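Local coordinates for L-hydantoinase (Arthrobacter aurescens, PDB 1GKR), which hydrolyses the cyclic amide ring of 5-substituted hydantoins, preferring aryl over alkyl derivatives, as a zinc-dependent homotetramer with two metal ions per subunit, at residues I5-R10 and S42-A47; E165-F170 and K229-R234; G279-V284 and E319-G324; Q300-L305 and G353-E358. One frame throughout, in Å; residues are numbered along the deposited sequence.

Interaction 1. Residues I5-R10 and S42-A47; sequences IVKNCR and SRTIDA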
# COMPACT_ATOMS: atom_id res chain seq x y z
N ILE A 5 25.14 -46.23 9.20
CA ILE A 5 24.73 -45.40 10.32
C ILE A 5 25.68 -44.22 10.41
O ILE A 5 26.90 -44.39 10.46
CB ILE A 5 24.78 -46.17 11.66
CG1 ILE A 5 23.59 -47.12 11.76
CG2 ILE A 5 24.74 -45.20 12.83
CD1 ILE A 5 23.59 -47.93 13.03
N VAL A 6 25.11 -43.02 10.41
CA VAL A 6 25.92 -41.82 10.54
C VAL A 6 25.62 -41.39 11.95
O VAL A 6 24.48 -41.02 12.27
CB VAL A 6 25.45 -40.71 9.57
CG1 VAL A 6 26.44 -39.57 9.60
CG2 VAL A 6 25.30 -41.26 8.16
N LYS A 7 26.61 -41.46 12.83
CA LYS A 7 26.34 -41.07 14.20
C LYS A 7 26.99 -39.81 14.70
O LYS A 7 27.97 -39.33 14.14
CB LYS A 7 26.61 -42.24 15.15
CG LYS A 7 27.92 -42.95 15.01
CD LYS A 7 27.80 -44.28 15.75
CE LYS A 7 29.16 -44.91 16.02
NZ LYS A 7 30.04 -44.04 16.87
N ASN A 8 26.40 -39.27 15.77
CA ASN A 8 26.84 -38.04 16.41
C ASN A 8 26.66 -36.90 15.44
O ASN A 8 27.59 -36.14 15.17
CB ASN A 8 28.30 -38.15 16.83
CG ASN A 8 28.54 -39.35 17.71
OD1 ASN A 8 27.82 -39.56 18.69
ND2 ASN A 8 29.54 -40.15 17.37
N CYS A 9 25.45 -36.81 14.91
CA CYS A 9 25.14 -35.76 13.96
C CYS A 9 24.49 -34.62 14.69
O CYS A 9 23.75 -34.84 15.64
CB CYS A 9 24.13 -36.23 12.92
SG CYS A 9 24.59 -37.63 11.94
N ARG A 10 24.78 -33.40 14.26
CA ARG A 10 24.13 -32.24 14.82
C ARG A 10 23.32 -31.88 13.57
O ARG A 10 23.71 -31.07 12.74
CB ARG A 10 25.14 -31.16 15.19
CG ARG A 10 24.71 -30.37 16.40
CD ARG A 10 25.67 -29.23 16.70
NE ARG A 10 26.93 -29.73 17.21
CZ ARG A 10 27.10 -30.18 18.45
NH1 ARG A 10 26.07 -30.19 19.29
NH2 ARG A 10 28.29 -30.63 18.84
N SER A 42 26.35 -52.28 8.21
CA SER A 42 27.47 -52.71 7.38
C SER A 42 28.59 -51.69 7.43
O SER A 42 29.76 -52.03 7.49
CB SER A 42 27.05 -52.87 5.92
OG SER A 42 25.88 -53.67 5.80
N ARG A 43 28.21 -50.42 7.39
CA ARG A 43 29.18 -49.34 7.39
C ARG A 43 28.79 -48.32 8.46
O ARG A 43 27.61 -48.11 8.72
CB ARG A 43 29.20 -48.71 5.99
CG ARG A 43 29.93 -47.37 5.82
CD ARG A 43 31.46 -47.49 5.62
NE ARG A 43 32.09 -46.20 5.31
CZ ARG A 43 32.04 -45.58 4.12
NH1 ARG A 43 31.39 -46.13 3.09
NH2 ARG A 43 32.64 -44.40 3.97
N THR A 44 29.77 -47.70 9.10
CA THR A 44 29.50 -46.71 10.12
C THR A 44 30.30 -45.43 9.89
O THR A 44 31.51 -45.46 9.67
CB THR A 44 29.81 -47.26 11.53
OG1 THR A 44 28.67 -47.97 12.00
CG2 THR A 44 30.13 -46.14 12.50
N ILE A 45 29.60 -44.30 9.92
CA ILE A 45 30.24 -43.01 9.73
C ILE A 45 30.07 -42.22 11.01
O ILE A 45 28.96 -42.09 11.53
CB ILE A 45 29.58 -42.20 8.61
CG1 ILE A 45 29.41 -43.03 7.34
CG2 ILE A 45 30.41 -40.96 8.35
CD1 ILE A 45 30.66 -43.18 6.55
N ASP A 46 31.17 -41.69 11.53
CA ASP A 46 31.07 -40.89 12.75
C ASP A 46 31.21 -39.44 12.35
O ASP A 46 32.26 -39.03 11.86
CB ASP A 46 32.20 -41.24 13.71
CG ASP A 46 31.96 -40.70 15.12
OD1 ASP A 46 31.42 -39.58 15.26
OD2 ASP A 46 32.32 -41.41 16.08
N ALA A 47 30.15 -38.66 12.54
CA ALA A 47 30.18 -37.25 12.19
C ALA A 47 30.96 -36.47 13.25
O ALA A 47 31.35 -35.31 13.04
CB ALA A 47 28.76 -36.70 12.06
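R43 starts the pairing of S42-A47 with I5-R10: its carbonyl O takes the amide of I5, with I5 N 3.1 Å from R43 O. From here strand 44-46 runs parallel to strand 5-7, their axes 4.7 Å apart at the closest. T44 lies beside I5, and its methyl CG2 lies against the lysine chain, 3.9 Å from K7 CE. I45 N donates to I5 O and I45 O accepts from K7 N, so one residue bonds to the two that flank V6. This is the usual ladder of a parallel pair. On the face of V6 the side chains of V6 and I45 touch, with V6 CG1 4.2 Å from I45 CB. D46 has its CG opposite the backbone N (chi1 -166°), which brings the carboxylate toward K7 and N8. N8 ND2 bonds to D46 OD1 at 2.9 Å. It comes from above the carboxylate plane, while the oxygen lies in the plane of the amide. K7 NZ makes a salt bridge to D46 OD2 at 3.6 Å. G48 N also bonds to D46 OD1. A47 closes the ladder, its N donating to K7 O at 2.8 Å. A47 CB lies 4.3 Å from C9 SG, just past N8, where segment 5-10 turns a corner. These strands probably belong to the beta-rich domain that flanks the TIM barrel in this family. Strand 16-25 pairs with the other edge of strand 2-7, placing L23 against I5. Strand 389-393 packs on V6 and I45 through L389 and I391, and V52 of strand 51-62 meets C9 and A47.

Interaction 2. Residues E165-F170 and K229-R234; sequences ELFEIF and KEAGCR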
# COMPACT_ATOMS: atom_id res chain seq x y z
N GLU A 165 2.00 -15.09 -25.41
CA GLU A 165 2.51 -16.46 -25.39
C GLU A 165 2.80 -16.86 -23.95
O GLU A 165 2.48 -17.97 -23.52
CB GLU A 165 3.78 -16.55 -26.24
CG GLU A 165 3.66 -15.80 -27.54
CD GLU A 165 4.79 -16.09 -28.50
OE1 GLU A 165 4.73 -17.14 -29.16
OE2 GLU A 165 5.72 -15.26 -28.58
N LEU A 166 3.40 -15.93 -23.20
CA LEU A 166 3.71 -16.17 -21.80
C LEU A 166 2.41 -16.45 -21.03
O LEU A 166 2.35 -17.34 -20.19
CB LEU A 166 4.41 -14.96 -21.19
CG LEU A 166 4.82 -15.11 -19.72
CD1 LEU A 166 5.74 -16.32 -19.55
CD2 LEU A 166 5.52 -13.86 -19.26
N PHE A 167 1.36 -15.68 -21.34
CA PHE A 167 0.09 -15.88 -20.67
C PHE A 167 -0.51 -17.25 -20.97
O PHE A 167 -1.05 -17.91 -20.08
CB PHE A 167 -0.91 -14.81 -21.08
CG PHE A 167 -2.22 -14.93 -20.38
CD1 PHE A 167 -2.32 -14.70 -19.01
CD2 PHE A 167 -3.36 -15.31 -21.08
CE1 PHE A 167 -3.53 -14.84 -18.34
CE2 PHE A 167 -4.58 -15.46 -20.42
CZ PHE A 167 -4.66 -15.22 -19.05
N GLU A 168 -0.41 -17.69 -22.23
CA GLU A 168 -0.95 -19.00 -22.60
C GLU A 168 -0.18 -20.11 -21.91
O GLU A 168 -0.74 -21.13 -21.52
CB GLU A 168 -0.90 -19.20 -24.11
CG GLU A 168 -1.78 -18.23 -24.87
CD GLU A 168 -1.90 -18.58 -26.34
OE1 GLU A 168 -0.85 -18.79 -27.01
OE2 GLU A 168 -3.06 -18.64 -26.83
N ILE A 169 1.13 -19.89 -21.74
CA ILE A 169 1.97 -20.87 -21.08
C ILE A 169 1.56 -20.95 -19.62
O ILE A 169 1.45 -22.04 -19.07
CB ILE A 169 3.45 -20.48 -21.20
CG1 ILE A 169 3.87 -20.59 -22.66
CG2 ILE A 169 4.31 -21.37 -20.30
CD1 ILE A 169 5.32 -20.17 -22.92
N PHE A 170 1.30 -19.80 -19.00
CA PHE A 170 0.88 -19.76 -17.60
C PHE A 170 -0.40 -20.57 -17.43
O PHE A 170 -0.52 -21.34 -16.47
CB PHE A 170 0.61 -18.32 -17.15
CG PHE A 170 1.84 -17.58 -16.69
CD1 PHE A 170 3.12 -18.05 -16.97
CD2 PHE A 170 1.71 -16.37 -16.01
CE1 PHE A 170 4.25 -17.32 -16.58
CE2 PHE A 170 2.83 -15.65 -15.61
CZ PHE A 170 4.10 -16.13 -15.90
N LYS A 229 -1.13 -13.52 -11.43
CA LYS A 229 -2.28 -13.12 -10.64
C LYS A 229 -3.56 -13.58 -11.32
O LYS A 229 -4.52 -13.97 -10.67
CB LYS A 229 -2.27 -11.60 -10.50
CG LYS A 229 -3.52 -10.97 -9.92
CD LYS A 229 -3.68 -11.27 -8.45
CE LYS A 229 -4.63 -10.27 -7.78
NZ LYS A 229 -4.08 -8.88 -7.76
N GLU A 230 -3.56 -13.54 -12.65
CA GLU A 230 -4.71 -13.93 -13.45
C GLU A 230 -4.73 -15.41 -13.82
O GLU A 230 -5.79 -16.00 -13.94
CB GLU A 230 -4.72 -13.10 -14.73
CG GLU A 230 -6.01 -13.12 -15.48
CD GLU A 230 -7.10 -12.34 -14.78
OE1 GLU A 230 -6.76 -11.51 -13.89
OE2 GLU A 230 -8.29 -12.56 -15.13
N ALA A 231 -3.57 -16.02 -14.02
CA ALA A 231 -3.50 -17.43 -14.39
C ALA A 231 -3.53 -18.41 -13.23
O ALA A 231 -4.05 -19.52 -13.38
CB ALA A 231 -2.24 -17.67 -15.22
N GLY A 232 -2.94 -18.04 -12.10
CA GLY A 232 -2.92 -18.90 -10.92
C GLY A 232 -1.91 -20.03 -10.85
O GLY A 232 -2.01 -20.91 -9.99
N CYS A 233 -0.94 -20.04 -11.76
CA CYS A 233 0.08 -21.08 -11.80
C CYS A 233 1.20 -20.79 -10.81
O CYS A 233 1.48 -19.64 -10.51
CB CYS A 233 0.69 -21.14 -13.20
SG CYS A 233 1.33 -19.53 -13.77
N ARG A 234 1.86 -21.84 -10.30
CA ARG A 234 2.96 -21.62 -9.37
C ARG A 234 4.08 -20.99 -10.21
O ARG A 234 4.48 -21.52 -11.25
CB ARG A 234 3.45 -22.93 -8.77
CG ARG A 234 4.10 -22.71 -7.42
CD ARG A 234 5.03 -23.81 -7.03
NE ARG A 234 4.40 -24.96 -6.38
CZ ARG A 234 3.68 -24.90 -5.27
NH1 ARG A 234 3.45 -23.74 -4.68
NH2 ARG A 234 3.22 -26.01 -4.71
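F170 meets both A231 and C233 of K229-R234. Its CB lies 3.5 Å from A231 CB, and this methyl sits at the edge of the ring, near its plane. C233 approaches the ring obliquely. Its SG is 3.5 Å from F170 CG and 4.0 Å from the ring centroid, 30° off the normal, a sulfur-aromatic contact. The sulfur reaches the ring because it stands between the backbone N and the carbonyl carbon of C233 (chi1 54°). F167 makes the outer edge of the contact. Its CG is anti to the backbone N, and its ring atom CE1 reaches the aliphatic part of E230, 4.2 Å from E230 CG, and also A231 CB at 4.4 Å. The contact is thus apolar, and joins two outer helices of the TIM barrel, 163-176 and 214-231. Each leads into a strand of the parallel sheet, 179-182 and 234-237. G232 ends the second helix with positive phi and turns the chain so that C233 comes back toward F170. I180 of strand 179-182 touches both F170 and C233, while L227 and Q228 also pack on F170. I173 and A174, further along helix 163-176, meet C233. On the outside lies a second subunit: F215 of that neighbouring chain meets the F167 ring with planes about 35° apart and also packs on E230, and L193 of the same neighbouring subunit packs on F167.

Interaction 3. Residues G279-V284 and E319-G324; sequences GPYMKV and EDKEPG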
# COMPACT_ATOMS: atom_id res chain seq x y z
N GLY A 279 36.02 -8.26 -13.89
CA GLY A 279 35.62 -8.05 -15.26
C GLY A 279 34.52 -8.95 -15.80
O GLY A 279 33.54 -9.23 -15.12
N PRO A 280 34.68 -9.43 -17.04
CA PRO A 280 33.71 -10.29 -17.73
C PRO A 280 33.33 -11.58 -17.03
O PRO A 280 32.31 -12.18 -17.35
CB PRO A 280 34.37 -10.54 -19.09
CG PRO A 280 35.83 -10.53 -18.75
CD PRO A 280 35.95 -9.37 -17.78
N TYR A 281 34.13 -12.02 -16.07
CA TYR A 281 33.83 -13.26 -15.37
C TYR A 281 32.72 -13.08 -14.36
O TYR A 281 32.31 -14.02 -13.68
CB TYR A 281 35.11 -13.79 -14.71
CG TYR A 281 36.07 -14.28 -15.75
CD1 TYR A 281 35.78 -15.42 -16.50
CD2 TYR A 281 37.23 -13.55 -16.07
CE1 TYR A 281 36.60 -15.83 -17.54
CE2 TYR A 281 38.06 -13.95 -17.11
CZ TYR A 281 37.74 -15.08 -17.85
OH TYR A 281 38.53 -15.48 -18.90
N MET A 282 32.22 -11.87 -14.30
CA MET A 282 31.17 -11.48 -13.38
C MET A 282 29.98 -11.02 -14.21
O MET A 282 28.95 -10.64 -13.67
CB MET A 282 31.70 -10.35 -12.52
CG MET A 282 30.71 -9.71 -11.63
SD MET A 282 31.28 -8.07 -11.18
CE MET A 282 32.96 -8.38 -11.04
N LYS A 283 30.15 -11.03 -15.53
CA LYS A 283 29.07 -10.59 -16.40
C LYS A 283 28.00 -11.66 -16.45
O LYS A 283 28.21 -12.73 -17.02
CB LYS A 283 29.56 -10.33 -17.81
CG LYS A 283 28.48 -9.76 -18.69
CD LYS A 283 28.97 -9.50 -20.08
CE LYS A 283 27.83 -9.09 -20.98
NZ LYS A 283 28.30 -8.96 -22.37
N VAL A 284 26.86 -11.37 -15.84
CA VAL A 284 25.77 -12.32 -15.80
C VAL A 284 24.46 -11.55 -16.05
O VAL A 284 24.47 -10.32 -16.07
CB VAL A 284 25.82 -13.03 -14.42
CG1 VAL A 284 25.16 -12.18 -13.39
CG2 VAL A 284 25.23 -14.41 -14.52
N GLU A 319 37.19 -18.36 -24.27
CA GLU A 319 37.55 -17.43 -25.35
C GLU A 319 36.40 -16.48 -25.68
O GLU A 319 36.56 -15.58 -26.51
CB GLU A 319 37.96 -18.20 -26.61
CG GLU A 319 37.03 -19.33 -27.01
CD GLU A 319 37.45 -20.67 -26.42
OE1 GLU A 319 37.97 -20.71 -25.29
OE2 GLU A 319 37.25 -21.70 -27.10
N ASP A 320 35.25 -16.69 -25.05
CA ASP A 320 34.09 -15.84 -25.27
C ASP A 320 33.92 -14.96 -24.05
O ASP A 320 32.91 -14.27 -23.90
CB ASP A 320 32.83 -16.67 -25.50
CG ASP A 320 32.83 -17.37 -26.84
OD1 ASP A 320 33.80 -17.18 -27.61
OD2 ASP A 320 31.85 -18.11 -27.14
N LYS A 321 34.90 -15.02 -23.16
CA LYS A 321 34.87 -14.23 -21.94
C LYS A 321 36.01 -13.24 -21.95
O LYS A 321 35.80 -12.06 -21.70
CB LYS A 321 35.01 -15.11 -20.70
CG LYS A 321 33.72 -15.75 -20.20
CD LYS A 321 32.74 -14.72 -19.64
CE LYS A 321 31.62 -15.40 -18.87
NZ LYS A 321 30.69 -14.45 -18.22
N GLU A 322 37.20 -13.74 -22.26
CA GLU A 322 38.41 -12.91 -22.26
C GLU A 322 38.34 -11.63 -23.10
O GLU A 322 38.86 -10.59 -22.71
CB GLU A 322 39.62 -13.77 -22.66
CG GLU A 322 40.93 -13.33 -21.99
CD GLU A 322 40.94 -13.53 -20.47
OE1 GLU A 322 39.93 -13.24 -19.81
OE2 GLU A 322 41.97 -13.97 -19.94
N PRO A 323 37.68 -11.68 -24.27
CA PRO A 323 37.61 -10.44 -25.05
C PRO A 323 36.80 -9.37 -24.33
O PRO A 323 36.78 -8.21 -24.75
CB PRO A 323 36.95 -10.89 -26.36
CG PRO A 323 36.24 -12.16 -26.00
CD PRO A 323 37.20 -12.83 -25.05
N GLY A 324 36.15 -9.76 -23.25
CA GLY A 324 35.33 -8.84 -22.48
C GLY A 324 36.13 -7.79 -21.73
O GLY A 324 35.59 -6.73 -21.39
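P280 O is gripped by two donors. K321 NZ reaches it from the other segment at 2.9 Å, tilted 19° from the carbonyl plane, and K283 N bonds to it from within its own turn at 3.0 Å. The K321 ammonium has further acceptors in G332 O and G334 O, so this buried charge is held by backbone carbonyls. The lysine chain bends at chi2 (-68°) and then runs extended to bring NZ there. On the way it passes the Y281 ring obliquely, with K321 CB 3.6 Å from Y281 CE1. At the ring's far end Y281 OH donates to E322 OE1 at 2.8 Å. The oxygen lies near the plane of the ring, but the hydroxyl meets it from above the carboxylate, and the two planes stand 75° apart. W325 NE1 also bonds to E322 OE1. A phenylalanine in place of Y281 would probably leave E322 without its phenol partner and reliant on W325. The P280 ring rests against segment 319-324, its CB 3.9 Å from G324 CA. Y411 meets the Y281 ring from outside the two segments. Segment 279-284 lies between helices 275-278 and 291-303, and 319-324 follows strand 313-314. This is consistent with loops at the active-site end of the amidohydrolase TIM barrel. The K321 side chain is about 10 Å from that of the zinc ligand D312 and about 12 Å from a bound zinc ion.

Interaction 4. Residues Q300-L305 and G353-E358; sequences QLENGL and GRLSLE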
# COMPACT_ATOMS: atom_id res chain seq x y z
N GLN A 300 17.28 -9.36 3.60
CA GLN A 300 16.11 -10.04 3.10
C GLN A 300 16.29 -11.55 3.15
O GLN A 300 15.34 -12.29 3.41
CB GLN A 300 15.84 -9.58 1.67
CG GLN A 300 15.70 -8.08 1.55
CD GLN A 300 15.34 -7.66 0.15
OE1 GLN A 300 16.01 -8.03 -0.81
NE2 GLN A 300 14.29 -6.86 0.03
N LEU A 301 17.51 -12.00 2.90
CA LEU A 301 17.80 -13.43 2.91
C LEU A 301 17.55 -14.02 4.29
O LEU A 301 16.74 -14.92 4.46
CB LEU A 301 19.26 -13.68 2.51
CG LEU A 301 19.66 -14.98 1.81
CD1 LEU A 301 21.01 -15.41 2.35
CD2 LEU A 301 18.65 -16.07 2.04
N GLU A 302 18.25 -13.49 5.29
CA GLU A 302 18.10 -13.99 6.65
C GLU A 302 16.69 -13.78 7.17
O GLU A 302 16.21 -14.55 8.00
CB GLU A 302 19.11 -13.32 7.58
CG GLU A 302 19.06 -13.75 9.06
CD GLU A 302 19.24 -15.25 9.31
OE1 GLU A 302 20.09 -15.89 8.64
OE2 GLU A 302 18.54 -15.80 10.19
N ASN A 303 16.01 -12.75 6.67
CA ASN A 303 14.67 -12.47 7.14
C ASN A 303 13.53 -13.22 6.46
O ASN A 303 12.37 -13.05 6.82
CB ASN A 303 14.42 -10.96 7.09
CG ASN A 303 15.16 -10.23 8.19
OD1 ASN A 303 15.12 -10.63 9.35
ND2 ASN A 303 15.84 -9.14 7.83
N GLY A 304 13.85 -14.04 5.47
CA GLY A 304 12.81 -14.81 4.82
C GLY A 304 12.16 -14.27 3.56
O GLY A 304 11.20 -14.88 3.09
N LEU A 305 12.63 -13.15 3.01
CA LEU A 305 12.03 -12.62 1.79
C LEU A 305 12.54 -13.31 0.52
O LEU A 305 11.95 -13.19 -0.55
CB LEU A 305 12.27 -11.12 1.67
CG LEU A 305 11.38 -10.27 2.55
CD1 LEU A 305 11.71 -10.53 4.00
CD2 LEU A 305 11.57 -8.81 2.23
N GLY A 353 28.34 -14.74 10.38
CA GLY A 353 27.21 -14.34 11.20
C GLY A 353 26.01 -13.67 10.57
O GLY A 353 25.11 -13.28 11.30
N ARG A 354 25.97 -13.52 9.25
CA ARG A 354 24.79 -12.88 8.67
C ARG A 354 23.74 -13.83 8.07
O ARG A 354 22.81 -13.39 7.39
CB ARG A 354 25.21 -11.82 7.64
CG ARG A 354 26.23 -12.27 6.67
CD ARG A 354 27.27 -11.20 6.49
NE ARG A 354 26.82 -10.07 5.67
CZ ARG A 354 27.25 -9.83 4.44
NH1 ARG A 354 28.15 -10.64 3.87
NH2 ARG A 354 26.81 -8.75 3.79
N LEU A 355 23.87 -15.12 8.36
CA LEU A 355 22.93 -16.12 7.89
C LEU A 355 22.95 -17.31 8.84
O LEU A 355 24.02 -17.79 9.20
CB LEU A 355 23.30 -16.61 6.48
CG LEU A 355 22.37 -17.68 5.88
CD1 LEU A 355 20.94 -17.19 5.81
CD2 LEU A 355 22.86 -18.02 4.48
N SER A 356 21.78 -17.79 9.24
CA SER A 356 21.74 -18.92 10.15
C SER A 356 21.72 -20.22 9.35
O SER A 356 21.25 -20.26 8.21
CB SER A 356 20.52 -18.86 11.04
OG SER A 356 19.34 -18.88 10.28
N LEU A 357 22.27 -21.27 9.95
CA LEU A 357 22.30 -22.57 9.30
C LEU A 357 20.88 -22.99 8.96
O LEU A 357 20.63 -23.54 7.89
CB LEU A 357 22.94 -23.62 10.20
CG LEU A 357 24.43 -23.85 10.01
CD1 LEU A 357 24.99 -24.71 11.12
CD2 LEU A 357 24.65 -24.51 8.68
N GLU A 358 19.95 -22.73 9.88
CA GLU A 358 18.57 -23.12 9.69
C GLU A 358 17.97 -22.50 8.45
O GLU A 358 17.26 -23.16 7.69
CB GLU A 358 17.72 -22.76 10.91
CG GLU A 358 18.07 -23.53 12.17
CD GLU A 358 19.06 -22.81 13.07
OE1 GLU A 358 19.99 -22.16 12.54
OE2 GLU A 358 18.91 -22.89 14.31
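E302 reaches across to S356 with both carboxylate oxygens. Its CG lies anti to the backbone N (chi1 180°), and a bend at chi2 (57°) turns the carboxylate onto the start of helix 357-372. S356 N donates to E302 OE1 at 2.6 Å, on the syn side but out of the carboxylate plane. S356 OG donates to the syn lone pair of E302 OE2, at 3.2 Å. The serine hydroxyl sits between its own backbone N and carbonyl carbon, where it can meet the glutamate and also accept from R359 N. Two bonds thus fix the rotation of the carboxylate. An alanine in place of E302 would probably leave S356 N without its acceptor and the serine hydroxyl less firmly oriented. Beside this polar pair L301 and L355 meet. L355 has CG opposite its backbone N, and its branches touch L301 obliquely, with L301 CD1 3.8 Å from L355 CD2 and 3.9 Å from L355 CD1. M345 of helix 341-350 packs on both. R354 turns its end elsewhere, to a cation-pi contact with W298, while E302 O bonds to R359 NH1. The contact joins two helix ends. Helix 291-303 finishes in a Schellman motif at G304, with L305 N bonded to Q300 O and G304 N to L301 O. Helix 357-372 begins with S356 as N-cap, its OG on R359 N and its own amide held by the glutamate.

In the fold
Interaction 1 comes first along the chain and belongs to the beta-rich part of the subunit. It lies on the other side of the chain's centre from interactions 2 and 3, with centres about 46 and 44 Å away. Interactions 2, 3 and 4 all belong to the amidohydrolase TIM-barrel part of the chain, their centres about 31 to 35 Å apart. Interaction 2 closes before the other two open. Interactions 3 and 4 interleave along the chain, and helix 291-303 follows 279-284 and ends in interaction 4. No two touch. Interaction 2 faces another subunit, it and interaction 3 each come within about 10 to 11 Å, side chain to side chain, of a zinc ligand, and interaction 4 joins helix ends.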